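Local coordinates for geranyltranstransferase (Marinomonas sp. MED121, PDB 4F62), which is a putative farnesyl-diphosphate synthase of the polyprenyl synthetase family, probably condensing allylic diphosphates with isopentenyl diphosphate into longer prenyl chains, at residues A[212-217]-A[285-290]; A[208-213]-A[271-276]; A[21-26]-A[126-131]; A[13-18]-A[61-66]. One frame throughout, in Å; residues are numbered along the deposited sequence.

Contact 1: A[212-217]-A[285-290]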
loop_
_atom_site.group_PDB
_atom_site.type_symbol
_atom_site.label_atom_id
_atom_site.label_comp_id
_atom_site.label_asym_id
_atom_site.label_seq_id
_atom_site.Cartn_x
_atom_site.Cartn_y
_atom_site.Cartn_z
ATOM N N HIS A 212 0.865 6.668 -22.672
ATOM C CA HIS A 212 0.830 8.117 -22.490
ATOM C C HIS A 212 -0.216 8.756 -23.397
ATOM O O HIS A 212 -1.006 9.597 -22.958
ATOM C CB HIS A 212 2.201 8.733 -22.781
ATOM C CG HIS A 212 2.258 10.210 -22.535
ATOM N ND1 HIS A 212 1.862 11.138 -23.476
ATOM C CD2 HIS A 212 2.659 10.916 -21.453
ATOM C CE1 HIS A 212 2.018 12.355 -22.982
ATOM N NE2 HIS A 212 2.500 12.247 -21.755
ATOM N N ALA A 213 -0.221 8.359 -24.667
ATOM C CA ALA A 213 -1.135 8.959 -25.630
ATOM C C ALA A 213 -2.590 8.660 -25.267
ATOM O O ALA A 213 -3.453 9.552 -25.266
ATOM C CB ALA A 213 -0.813 8.465 -27.045
ATOM N N ILE A 214 -2.858 7.397 -24.955
ATOM C CA ILE A 214 -4.212 6.940 -24.641
ATOM C C ILE A 214 -4.746 7.571 -23.351
ATOM O O ILE A 214 -5.917 7.970 -23.275
ATOM C CB ILE A 214 -4.242 5.399 -24.528
ATOM C CG1 ILE A 214 -4.136 4.793 -25.921
ATOM C CG2 ILE A 214 -5.515 4.924 -23.865
ATOM C CD1 ILE A 214 -5.166 5.319 -26.844
ATOM N N GLY A 215 -3.881 7.667 -22.344
ATOM C CA GLY A 215 -4.248 8.281 -21.077
ATOM C C GLY A 215 -4.649 9.736 -21.218
ATOM O O GLY A 215 -5.678 10.173 -20.684
ATOM N N LEU A 216 -3.843 10.507 -21.937
ATOM C CA LEU A 216 -4.178 11.906 -22.138
ATOM C C LEU A 216 -5.432 12.027 -23.017
ATOM O O LEU A 216 -6.357 12.784 -22.691
ATOM C CB LEU A 216 -2.985 12.660 -22.744
ATOM C CG LEU A 216 -3.121 14.171 -22.950
ATOM C CD1 LEU A 216 -3.641 14.862 -21.683
ATOM C CD2 LEU A 216 -1.770 14.758 -23.372
ATOM N N ALA A 217 -5.479 11.266 -24.111
ATOM C CA ALA A 217 -6.596 11.355 -25.055
ATOM C C ALA A 217 -7.957 11.188 -24.383
ATOM O O ALA A 217 -8.919 11.894 -24.716
ATOM C CB ALA A 217 -6.440 10.338 -26.178
ATOM N N ASP A 285 -8.041 -1.973 -30.422
ATOM C CA ASP A 285 -9.461 -1.890 -30.078
ATOM C C ASP A 285 -9.674 -1.119 -28.772
ATOM O O ASP A 285 -10.570 -0.278 -28.685
ATOM C CB ASP A 285 -10.081 -3.283 -29.965
ATOM C CG ASP A 285 -10.149 -4.003 -31.294
ATOM O OD1 ASP A 285 -10.026 -3.339 -32.341
ATOM O OD2 ASP A 285 -10.339 -5.236 -31.284
ATOM N N LEU A 286 -8.847 -1.407 -27.769
ATOM C CA LEU A 286 -8.927 -0.732 -26.463
ATOM C C LEU A 286 -8.650 0.760 -26.553
ATOM O O LEU A 286 -9.148 1.539 -25.733
ATOM C CB LEU A 286 -7.953 -1.345 -25.444
ATOM C CG LEU A 286 -8.389 -2.657 -24.779
ATOM C CD1 LEU A 286 -7.277 -3.218 -23.904
ATOM C CD2 LEU A 286 -9.645 -2.431 -23.954
ATOM N N ALA A 287 -7.838 1.159 -27.525
ATOM C CA ALA A 287 -7.542 2.576 -27.703
ATOM C C ALA A 287 -8.847 3.308 -28.021
ATOM O O ALA A 287 -9.202 4.292 -27.358
ATOM C CB ALA A 287 -6.526 2.784 -28.814
ATOM N N ASN A 288 -9.568 2.805 -29.018
ATOM C CA ASN A 288 -10.829 3.419 -29.434
ATOM C C ASN A 288 -11.885 3.414 -28.324
ATOM O O ASN A 288 -12.556 4.419 -28.092
ATOM C CB ASN A 288 -11.362 2.745 -30.703
ATOM C CG ASN A 288 -10.252 2.415 -31.697
ATOM O OD1 ASN A 288 -9.120 2.892 -31.561
ATOM N ND2 ASN A 288 -10.568 1.585 -32.696
ATOM N N TYR A 289 -12.019 2.283 -27.632
ATOM C CA TYR A 289 -12.989 2.150 -26.543
ATOM C C TYR A 289 -12.743 3.123 -25.374
ATOM O O TYR A 289 -13.664 3.823 -24.937
ATOM C CB TYR A 289 -12.995 0.712 -26.026
ATOM C CG TYR A 289 -13.892 0.478 -24.830
ATOM C CD1 TYR A 289 -15.274 0.607 -24.936
ATOM C CD2 TYR A 289 -13.361 0.100 -23.603
ATOM C CE1 TYR A 289 -16.102 0.381 -23.844
ATOM C CE2 TYR A 289 -14.177 -0.133 -22.510
ATOM C CZ TYR A 289 -15.546 0.011 -22.634
ATOM O OH TYR A 289 -16.357 -0.218 -21.543
ATOM N N ILE A 290 -11.508 3.151 -24.870
ATOM C CA ILE A 290 -11.134 4.020 -23.745
ATOM C C ILE A 290 -11.292 5.492 -24.115
ATOM O O ILE A 290 -11.928 6.270 -23.387
ATOM C CB ILE A 290 -9.679 3.774 -23.278
ATOM C CG1 ILE A 290 -9.542 2.367 -22.684
ATOM C CG2 ILE A 290 -9.266 4.811 -22.247
ATOM C CD1 ILE A 290 -8.101 1.846 -22.639
#
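Ile-214 and Ala-287 mark the closest backbone approach of two helical segments, with their CA atoms 6.3 Å apart. The segments come from helices 201-226 and 281-291 and run in the same general sense. Each keeps its i to i+4 bonding through the contact, as in Ile-290 N to Leu-286 O at 3.0 Å. Both belong to the all-helical bundle of the isoprenoid synthase fold, and here the last modelled helix of the chain is applied to a longer one.

The pairing is purely apolar and small, burying 139 Å² over both sides. Ile-214 carries one half of it alone, because its two branches go to different partners. CG1 lies anti to the carbonyl carbon (chi1 -74°), which places CG2 anti to the backbone N, and the branches diverge from there. CG2 meets CG2 of Ile-290 at 4.1 Å, methyl against methyl, with the two isoleucine side chains crossing at about a right angle. The other branch ends in CD1, which goes to Ala-287, where the short side chain lets a methyl come down almost to the backbone.

Other helices close the surroundings. Ile-214 also packs on Ala-269 of helix 249-273, while Ile-290 rests on Ile-48, and the neighbouring Leu-286 reaches Met-51 and Leu-52 of helix 48-60. The tightest point lies at the alanine: Ile-214 CD1 stands 3.5 Å from Ala-287 CB, nearer than usual for two carbons, and 3.7 Å from Ala-287 CA.

Contact 2: A[208-213]-A[271-276]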
loop_
_atom_site.group_PDB
_atom_site.type_symbol
_atom_site.label_atom_id
_atom_site.label_comp_id
_atom_site.label_asym_id
_atom_site.label_seq_id
_atom_site.Cartn_x
_atom_site.Cartn_y
_atom_site.Cartn_z
ATOM N N ASP A 208 5.064 2.445 -23.461
ATOM C CA ASP A 208 5.068 3.712 -22.724
ATOM C C ASP A 208 4.360 4.793 -23.498
ATOM O O ASP A 208 3.463 5.460 -22.982
ATOM C CB ASP A 208 6.499 4.211 -22.495
ATOM C CG ASP A 208 7.106 3.693 -21.215
ATOM O OD1 ASP A 208 6.393 3.028 -20.442
ATOM O OD2 ASP A 208 8.301 3.968 -20.976
ATOM N N ALA A 209 4.804 4.983 -24.739
ATOM C CA ALA A 209 4.276 6.033 -25.588
ATOM C C ALA A 209 2.815 5.749 -25.921
ATOM O O ALA A 209 1.992 6.669 -25.969
ATOM C CB ALA A 209 5.111 6.149 -26.861
ATOM N N TYR A 210 2.488 4.474 -26.138
ATOM C CA TYR A 210 1.097 4.102 -26.391
ATOM C C TYR A 210 0.239 4.555 -25.213
ATOM O O TYR A 210 -0.784 5.229 -25.386
ATOM C CB TYR A 210 0.968 2.594 -26.614
ATOM C CG TYR A 210 -0.448 2.058 -26.518
ATOM C CD1 TYR A 210 -0.978 1.652 -25.298
ATOM C CD2 TYR A 210 -1.251 1.946 -27.650
ATOM C CE1 TYR A 210 -2.268 1.153 -25.203
ATOM C CE2 TYR A 210 -2.548 1.452 -27.562
ATOM C CZ TYR A 210 -3.045 1.055 -26.327
ATOM O OH TYR A 210 -4.327 0.567 -26.208
ATOM N N ALA A 211 0.681 4.197 -24.012
ATOM C CA ALA A 211 -0.089 4.452 -22.807
ATOM C C ALA A 211 -0.232 5.933 -22.521
ATOM O O ALA A 211 -1.312 6.405 -22.149
ATOM C CB ALA A 211 0.558 3.753 -21.616
ATOM N N HIS A 212 0.865 6.668 -22.672
ATOM C CA HIS A 212 0.830 8.117 -22.490
ATOM C C HIS A 212 -0.216 8.756 -23.397
ATOM O O HIS A 212 -1.006 9.597 -22.958
ATOM C CB HIS A 212 2.201 8.733 -22.781
ATOM C CG HIS A 212 2.258 10.210 -22.535
ATOM N ND1 HIS A 212 1.862 11.138 -23.476
ATOM C CD2 HIS A 212 2.659 10.916 -21.453
ATOM C CE1 HIS A 212 2.018 12.355 -22.982
ATOM N NE2 HIS A 212 2.500 12.247 -21.755
ATOM N N ALA A 213 -0.221 8.359 -24.667
ATOM C CA ALA A 213 -1.135 8.959 -25.630
ATOM C C ALA A 213 -2.590 8.660 -25.267
ATOM O O ALA A 213 -3.453 9.552 -25.266
ATOM C CB ALA A 213 -0.813 8.465 -27.045
ATOM N N ALA A 271 0.192 4.154 -33.910
ATOM C CA ALA A 271 1.480 4.095 -34.603
ATOM C C ALA A 271 2.555 3.360 -33.801
ATOM O O ALA A 271 3.442 2.733 -34.377
ATOM C CB ALA A 271 1.963 5.489 -34.978
ATOM N N GLN A 272 2.475 3.447 -32.477
ATOM C CA GLN A 272 3.455 2.807 -31.604
ATOM C C GLN A 272 3.381 1.281 -31.641
ATOM O O GLN A 272 4.369 0.599 -31.362
ATOM C CB GLN A 272 3.281 3.301 -30.159
ATOM C CG GLN A 272 3.666 4.763 -29.956
ATOM C CD GLN A 272 5.149 4.987 -30.199
ATOM O OE1 GLN A 272 5.950 4.054 -30.100
ATOM N NE2 GLN A 272 5.523 6.221 -30.521
ATOM N N ILE A 273 2.212 0.740 -31.969
ATOM C CA ILE A 273 2.018 -0.711 -31.912
ATOM C C ILE A 273 1.665 -1.320 -33.265
ATOM O O ILE A 273 1.302 -2.494 -33.346
ATOM C CB ILE A 273 0.931 -1.101 -30.881
ATOM C CG1 ILE A 273 -0.425 -0.531 -31.298
ATOM C CG2 ILE A 273 1.306 -0.620 -29.483
ATOM C CD1 ILE A 273 -1.536 -0.866 -30.336
ATOM N N SER A 274 1.782 -0.521 -34.319
ATOM C CA SER A 274 1.448 -0.977 -35.665
ATOM C C SER A 274 2.320 -2.155 -36.104
ATOM O O SER A 274 1.829 -3.098 -36.722
ATOM C CB SER A 274 1.542 0.175 -36.678
ATOM O OG SER A 274 2.871 0.660 -36.814
ATOM N N GLU A 275 3.605 -2.105 -35.763
ATOM C CA GLU A 275 4.577 -3.108 -36.211
ATOM C C GLU A 275 4.499 -4.459 -35.484
ATOM O O GLU A 275 5.418 -5.270 -35.591
ATOM C CB GLU A 275 6.005 -2.550 -36.109
ATOM C CG GLU A 275 6.473 -2.242 -34.683
ATOM C CD GLU A 275 5.920 -0.926 -34.143
ATOM O OE1 GLU A 275 4.711 -0.652 -34.314
ATOM O OE2 GLU A 275 6.700 -0.151 -33.551
ATOM N N PHE A 276 3.414 -4.705 -34.754
ATOM C CA PHE A 276 3.270 -5.960 -34.016
ATOM C C PHE A 276 2.323 -6.949 -34.695
ATOM O O PHE A 276 2.355 -8.144 -34.413
ATOM C CB PHE A 276 2.787 -5.690 -32.596
ATOM C CG PHE A 276 3.842 -5.128 -31.683
ATOM C CD1 PHE A 276 4.079 -3.764 -31.627
ATOM C CD2 PHE A 276 4.581 -5.969 -30.861
ATOM C CE1 PHE A 276 5.040 -3.243 -30.779
ATOM C CE2 PHE A 276 5.547 -5.458 -30.006
ATOM C CZ PHE A 276 5.777 -4.091 -29.966
#
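Gln-272 is the first residue of 271-276 to meet the other helix, and its CA lies 5.9 Å from that of Tyr-210, the nearest backbone pair. Its chain starts with CG anti to the carbonyl carbon and bends at chi2 (-65°), which folds the amide back over Ala-209. The methyl stands above the amide plane: Ala-209 CB is 3.5 Å from Gln-272 CD, with the amide oxygen and nitrogen only slightly farther off. The contact with this amide is therefore van der Waals in kind. Nearer the backbone, Gln-272 CB lies 4.3 Å from Tyr-210 CB.

Ile-273 comes next and turns its aliphatic branches to the Tyr-210 ring. Its CG1 sits between the backbone N and the carbonyl carbon (chi1 63°), from where CD1 approaches Tyr-210 CE2 to 3.8 Å. The methyl CG2 adds a looser touch on CD2 of the same ring, at 4.1 Å. The approach is oblique, and the buried phenol passes on to give its OH a hydrogen bond with Leu-283 O.

Beyond this point the chain turns away. Ser-274 OG bonds back to Ala-271 O at 3.2 Å, and Phe-276 brings its ring edge, in plane, to Gln-272 O.

This end of helix 249-273 thus packs within the all-helical isoprenoid synthase fold: helix 201-226 is met through Ala-209 and Tyr-210, helix 281-291 receives Ile-273 on Leu-283 and Thr-284, and helix 48-60 touches Phe-276 through Leu-59 and Tyr-210 through Leu-52.

Contact 3: A[21-26]-A[126-131]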
loop_
_atom_site.group_PDB
_atom_site.type_symbol
_atom_site.label_atom_id
_atom_site.label_comp_id
_atom_site.label_asym_id
_atom_site.label_seq_id
_atom_site.Cartn_x
_atom_site.Cartn_y
_atom_site.Cartn_z
ATOM N N GLU A 21 -11.737 -12.492 -6.650
ATOM C CA GLU A 21 -12.587 -13.230 -5.728
ATOM C C GLU A 21 -11.824 -14.333 -5.012
ATOM O O GLU A 21 -11.959 -14.504 -3.798
ATOM C CB GLU A 21 -13.779 -13.848 -6.473
ATOM C CG GLU A 21 -15.128 -13.343 -6.012
ATOM C CD GLU A 21 -15.408 -13.650 -4.551
ATOM O OE1 GLU A 21 -15.958 -12.768 -3.853
ATOM O OE2 GLU A 21 -15.086 -14.773 -4.104
ATOM N N GLN A 22 -11.036 -15.086 -5.771
ATOM C CA GLN A 22 -10.256 -16.179 -5.203
ATOM C C GLN A 22 -9.197 -15.645 -4.242
ATOM O O GLN A 22 -9.051 -16.160 -3.143
ATOM C CB GLN A 22 -9.599 -17.015 -6.307
ATOM C CG GLN A 22 -10.559 -17.920 -7.068
ATOM C CD GLN A 22 -10.105 -18.193 -8.502
ATOM O OE1 GLN A 22 -9.025 -17.761 -8.922
ATOM N NE2 GLN A 22 -10.938 -18.903 -9.261
ATOM N N GLN A 23 -8.469 -14.605 -4.641
ATOM C CA GLN A 23 -7.382 -14.105 -3.806
ATOM C C GLN A 23 -7.863 -13.381 -2.544
ATOM O O GLN A 23 -7.168 -13.382 -1.526
ATOM C CB GLN A 23 -6.433 -13.208 -4.615
ATOM C CG GLN A 23 -5.810 -13.917 -5.803
ATOM C CD GLN A 23 -4.969 -15.114 -5.380
ATOM O OE1 GLN A 23 -4.175 -15.025 -4.445
ATOM N NE2 GLN A 23 -5.148 -16.240 -6.063
ATOM N N LEU A 24 -9.028 -12.741 -2.609
ATOM C CA LEU A 24 -9.573 -12.095 -1.417
ATOM C C LEU A 24 -10.134 -13.192 -0.518
ATOM O O LEU A 24 -11.347 -13.340 -0.392
ATOM C CB LEU A 24 -10.662 -11.070 -1.769
ATOM C CG LEU A 24 -11.053 -10.076 -0.659
ATOM C CD1 LEU A 24 -9.832 -9.315 -0.169
ATOM C CD2 LEU A 24 -12.106 -9.086 -1.128
ATOM N N SER A 25 -9.232 -13.961 0.092
ATOM C CA SER A 25 -9.590 -15.142 0.877
ATOM C C SER A 25 -10.342 -14.775 2.155
ATOM O O SER A 25 -10.099 -13.727 2.772
ATOM C CB SER A 25 -8.332 -15.929 1.243
ATOM O OG SER A 25 -7.424 -15.101 1.956
ATOM N N ASP A 26 -11.258 -15.649 2.549
ATOM C CA ASP A 26 -12.046 -15.439 3.754
ATOM C C ASP A 26 -11.184 -15.405 5.016
ATOM O O ASP A 26 -10.220 -16.162 5.157
ATOM C CB ASP A 26 -13.135 -16.515 3.881
ATOM C CG ASP A 26 -14.306 -16.266 2.953
ATOM O OD1 ASP A 26 -14.462 -15.117 2.489
ATOM O OD2 ASP A 26 -15.078 -17.213 2.700
ATOM N N LEU A 126 0.648 -8.913 -5.417
ATOM C CA LEU A 126 1.955 -8.940 -6.083
ATOM C C LEU A 126 3.043 -9.708 -5.335
ATOM O O LEU A 126 4.099 -9.993 -5.903
ATOM C CB LEU A 126 2.441 -7.515 -6.391
ATOM C CG LEU A 126 1.685 -6.799 -7.521
ATOM C CD1 LEU A 126 2.226 -5.370 -7.716
ATOM C CD2 LEU A 126 1.835 -7.595 -8.803
ATOM N N SER A 127 2.792 -10.053 -4.073
ATOM C CA SER A 127 3.793 -10.756 -3.273
ATOM C C SER A 127 3.301 -12.117 -2.792
ATOM O O SER A 127 3.744 -12.609 -1.774
ATOM C CB SER A 127 4.218 -9.910 -2.075
ATOM O OG SER A 127 3.113 -9.657 -1.228
ATOM N N ASN A 128 2.387 -12.716 -3.542
ATOM C CA ASN A 128 1.846 -14.035 -3.238
ATOM C C ASN A 128 2.960 -15.091 -3.285
ATOM O O ASN A 128 3.728 -15.134 -4.249
ATOM C CB ASN A 128 0.770 -14.339 -4.287
ATOM C CG ASN A 128 -0.035 -15.599 -3.992
ATOM O OD1 ASN A 128 0.468 -16.569 -3.414
ATOM N ND2 ASN A 128 -1.301 -15.596 -4.423
ATOM N N PRO A 129 3.053 -15.943 -2.242
ATOM C CA PRO A 129 4.059 -17.013 -2.149
ATOM C C PRO A 129 3.956 -18.071 -3.245
ATOM O O PRO A 129 4.896 -18.851 -3.404
ATOM C CB PRO A 129 3.750 -17.674 -0.798
ATOM C CG PRO A 129 3.044 -16.633 -0.013
ATOM C CD PRO A 129 2.254 -15.833 -1.007
ATOM N N THR A 130 2.840 -18.125 -3.967
ATOM C CA THR A 130 2.702 -19.098 -5.056
ATOM C C THR A 130 3.635 -18.778 -6.229
ATOM O O THR A 130 3.986 -19.659 -7.018
ATOM C CB THR A 130 1.250 -19.190 -5.589
ATOM O OG1 THR A 130 0.832 -17.912 -6.083
ATOM C CG2 THR A 130 0.302 -19.665 -4.495
ATOM N N SER A 131 4.005 -17.506 -6.351
ATOM C CA SER A 131 4.940 -17.060 -7.379
ATOM C C SER A 131 6.371 -17.516 -7.062
ATOM O O SER A 131 6.832 -17.419 -5.917
ATOM C CB SER A 131 4.896 -15.539 -7.504
ATOM O OG SER A 131 5.870 -15.081 -8.427
#
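An Asx turn headed by Asn-128, in the loop after helix 108-126, meets Gln-23 at the last turn of helix 5-23. The two amides come together at the surface, Gln-23 OE1 lying 2.9 Å from Asn-128 ND2. The angle is too poor for a hydrogen bond, so the short distance alone records a polar approach. The amide planes are 48° apart, and the side chains cross at about a right angle. Gln-23 arrives there through a chain bent at chi2 (-61°), its flank resting on Phe-121 and Leu-125.

The other end of the asparagine amide is well occupied. Asn-128 OD1 accepts from Thr-130 N at 2.9 Å with an N-H...O angle of 170°, the donor standing above the carbonyl plane. A type I beta turn from Asn-128 to Ser-131 overlaps it, closed by Ser-131 N to Asn-128 O at 3.2 Å. Replacing Asn-128 by an alanine would probably leave Thr-130 N without its side-chain acceptor and Gln-23 OE1 without its polar neighbour. The region forms part of the dimer interface of this all-helical fold, where Ser-127 O takes a hydrogen bond from Gln-142 NE2 of the second subunit, and Ser-25 O one from Arg-150 NH1 of that subunit.

Contact 4: A[13-18]-A[61-66]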
loop_
_atom_site.group_PDB
_atom_site.type_symbol
_atom_site.label_atom_id
_atom_site.label_comp_id
_atom_site.label_asym_id
_atom_site.label_seq_id
_atom_site.Cartn_x
_atom_site.Cartn_y
_atom_site.Cartn_z
ATOM N N GLN A 13 -12.469 -9.474 -18.234
ATOM C CA GLN A 13 -13.321 -9.104 -17.108
ATOM C C GLN A 13 -13.667 -10.331 -16.250
ATOM O O GLN A 13 -13.532 -10.284 -15.036
ATOM C CB GLN A 13 -14.588 -8.379 -17.602
ATOM C CG GLN A 13 -14.311 -6.931 -18.062
ATOM C CD GLN A 13 -15.419 -6.326 -18.935
ATOM O OE1 GLN A 13 -16.396 -6.997 -19.303
ATOM N NE2 GLN A 13 -15.259 -5.047 -19.277
ATOM N N SER A 14 -14.123 -11.414 -16.886
ATOM C CA SER A 14 -14.379 -12.666 -16.174
ATOM C C SER A 14 -13.106 -13.143 -15.476
ATOM O O SER A 14 -13.128 -13.543 -14.308
ATOM C CB SER A 14 -14.869 -13.752 -17.128
ATOM O OG SER A 14 -16.067 -13.341 -17.765
ATOM N N ARG A 15 -11.991 -13.082 -16.193
ATOM C CA ARG A 15 -10.735 -13.575 -15.654
ATOM C C ARG A 15 -10.279 -12.781 -14.425
ATOM O O ARG A 15 -9.953 -13.376 -13.385
ATOM C CB ARG A 15 -9.638 -13.611 -16.734
ATOM C CG ARG A 15 -8.336 -14.239 -16.246
ATOM C CD ARG A 15 -7.316 -14.481 -17.350
ATOM N NE ARG A 15 -6.046 -14.907 -16.762
ATOM C CZ ARG A 15 -5.225 -15.807 -17.293
ATOM N NH1 ARG A 15 -5.525 -16.381 -18.447
ATOM N NH2 ARG A 15 -4.101 -16.133 -16.661
ATOM N N VAL A 16 -10.258 -11.450 -14.509
ATOM C CA VAL A 16 -9.777 -10.684 -13.354
ATOM C C VAL A 16 -10.760 -10.750 -12.179
ATOM O O VAL A 16 -10.345 -10.764 -11.020
ATOM C CB VAL A 16 -9.363 -9.221 -13.707
ATOM C CG1 VAL A 16 -10.587 -8.339 -13.989
ATOM C CG2 VAL A 16 -8.509 -8.612 -12.587
ATOM N N ASP A 17 -12.057 -10.809 -12.480
ATOM C CA ASP A 17 -13.073 -10.877 -11.436
ATOM C C ASP A 17 -12.997 -12.168 -10.614
ATOM O O ASP A 17 -13.022 -12.128 -9.386
ATOM C CB ASP A 17 -14.475 -10.708 -12.026
ATOM C CG ASP A 17 -14.761 -9.268 -12.454
ATOM O OD1 ASP A 17 -13.898 -8.391 -12.224
ATOM O OD2 ASP A 17 -15.852 -9.026 -13.011
ATOM N N GLN A 18 -12.926 -13.308 -11.295
ATOM C CA GLN A 18 -12.740 -14.589 -10.615
ATOM C C GLN A 18 -11.452 -14.609 -9.793
ATOM O O GLN A 18 -11.424 -15.131 -8.679
ATOM C CB GLN A 18 -12.707 -15.742 -11.617
ATOM C CG GLN A 18 -14.061 -16.252 -12.048
ATOM C CD GLN A 18 -13.939 -17.374 -13.064
ATOM O OE1 GLN A 18 -13.858 -18.551 -12.701
ATOM N NE2 GLN A 18 -13.900 -17.013 -14.347
ATOM N N GLY A 61 4.175 -11.672 -25.281
ATOM C CA GLY A 61 4.380 -13.047 -24.872
ATOM C C GLY A 61 3.079 -13.721 -24.493
ATOM O O GLY A 61 2.098 -13.667 -25.237
ATOM N N ASP A 62 3.062 -14.347 -23.323
ATOM C CA ASP A 62 1.868 -15.043 -22.878
ATOM C C ASP A 62 1.369 -14.537 -21.520
ATOM O O ASP A 62 2.163 -14.176 -20.653
ATOM C CB ASP A 62 2.138 -16.543 -22.855
ATOM C CG ASP A 62 2.647 -17.059 -24.204
ATOM O OD1 ASP A 62 2.011 -16.753 -25.242
ATOM O OD2 ASP A 62 3.690 -17.745 -24.225
ATOM N N ILE A 63 0.048 -14.476 -21.366
ATOM C CA ILE A 63 -0.563 -14.133 -20.088
ATOM C C ILE A 63 -0.118 -15.156 -19.037
ATOM O O ILE A 63 -0.154 -16.366 -19.281
ATOM C CB ILE A 63 -2.108 -14.110 -20.184
ATOM C CG1 ILE A 63 -2.572 -12.988 -21.124
ATOM C CG2 ILE A 63 -2.712 -13.917 -18.798
ATOM C CD1 ILE A 63 -4.054 -13.077 -21.549
ATOM N N SER A 64 0.304 -14.663 -17.874
ATOM C CA SER A 64 0.935 -15.490 -16.856
ATOM C C SER A 64 0.338 -15.195 -15.495
ATOM O O SER A 64 -0.480 -14.291 -15.365
ATOM C CB SER A 64 2.436 -15.197 -16.802
ATOM O OG SER A 64 3.057 -15.591 -18.007
ATOM N N SER A 65 0.763 -15.945 -14.481
ATOM C CA SER A 65 0.243 -15.741 -13.134
ATOM C C SER A 65 0.516 -14.317 -12.645
ATOM O O SER A 65 -0.353 -13.697 -12.021
ATOM C CB SER A 65 0.796 -16.794 -12.162
ATOM O OG SER A 65 2.197 -16.664 -12.017
ATOM N N LEU A 66 1.698 -13.780 -12.952
ATOM C CA LEU A 66 1.994 -12.393 -12.576
ATOM C C LEU A 66 1.226 -11.373 -13.419
ATOM O O LEU A 66 1.136 -10.206 -13.042
ATOM C CB LEU A 66 3.506 -12.082 -12.586
ATOM C CG LEU A 66 4.344 -12.773 -11.491
ATOM C CD1 LEU A 66 5.825 -12.429 -11.626
ATOM C CD2 LEU A 66 3.849 -12.385 -10.109
#
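Arg-15 and Ile-63 make this contact across a wide backbone separation, their CA atoms 11.1 Å apart, with 13-18 helical and 61-66 mostly the connection leading into helix 65-86. The long side chain bridges the distance. Its CG is anti to the backbone N (chi1 -175°) and the chain stays extended to NE, carrying the guanidinium out to the isoleucine. There CG2 of Ile-63 sits 3.3 Å above one face of that group, offset toward its rim, and nearest to Arg-15 NH2 at 3.4 Å. The two side chains slide past each other in opposite directions, a methyl laid on a flat cation.

In the helical bundle this joins the N-terminal helix 5-23 to the link between helices 48-60 and 65-86, and Tyr-54 of helix 48-60 touches both Arg-15 and Ile-63. The charge is met beyond the two segments, by a salt bridge from NE to Asp-68 OD1 and a hydrogen bond between NH1 and Tyr-11 OH. A methionine in place of Arg-15 would probably leave Asp-68 without its cationic mate and strip Ile-63 of the flat surface over its CG2. In the extended link next to Ile-63, Ser-64 OG bonds to Asp-62 O at 3.1 Å, just before helix 65-86 begins.

Contacts 4 and 3 lie in the first half of the modelled chain, contacts 2 and 1 in its C-terminal part. Contacts 3 and 4 share helix 5-23, lie about 13 Å apart between centres, and alternate along the sequence; they touch where Ser-131 OG meets Leu-66 CD2 at 3.8 Å. Contacts 1 and 2 share helix 201-226, with centres about 10 Å apart, and Tyr-210 OH lies 3.8 Å from Ala-287 N. Contacts 1 and 3 are on opposite sides of the chain's centre, about 30 Å apart between centres. The four therefore sample both flanks of one all-helical bundle: a C-terminal side, buried at contact 1 and partly buried at contact 2, and a surface side where contact 3 reaches the second subunit.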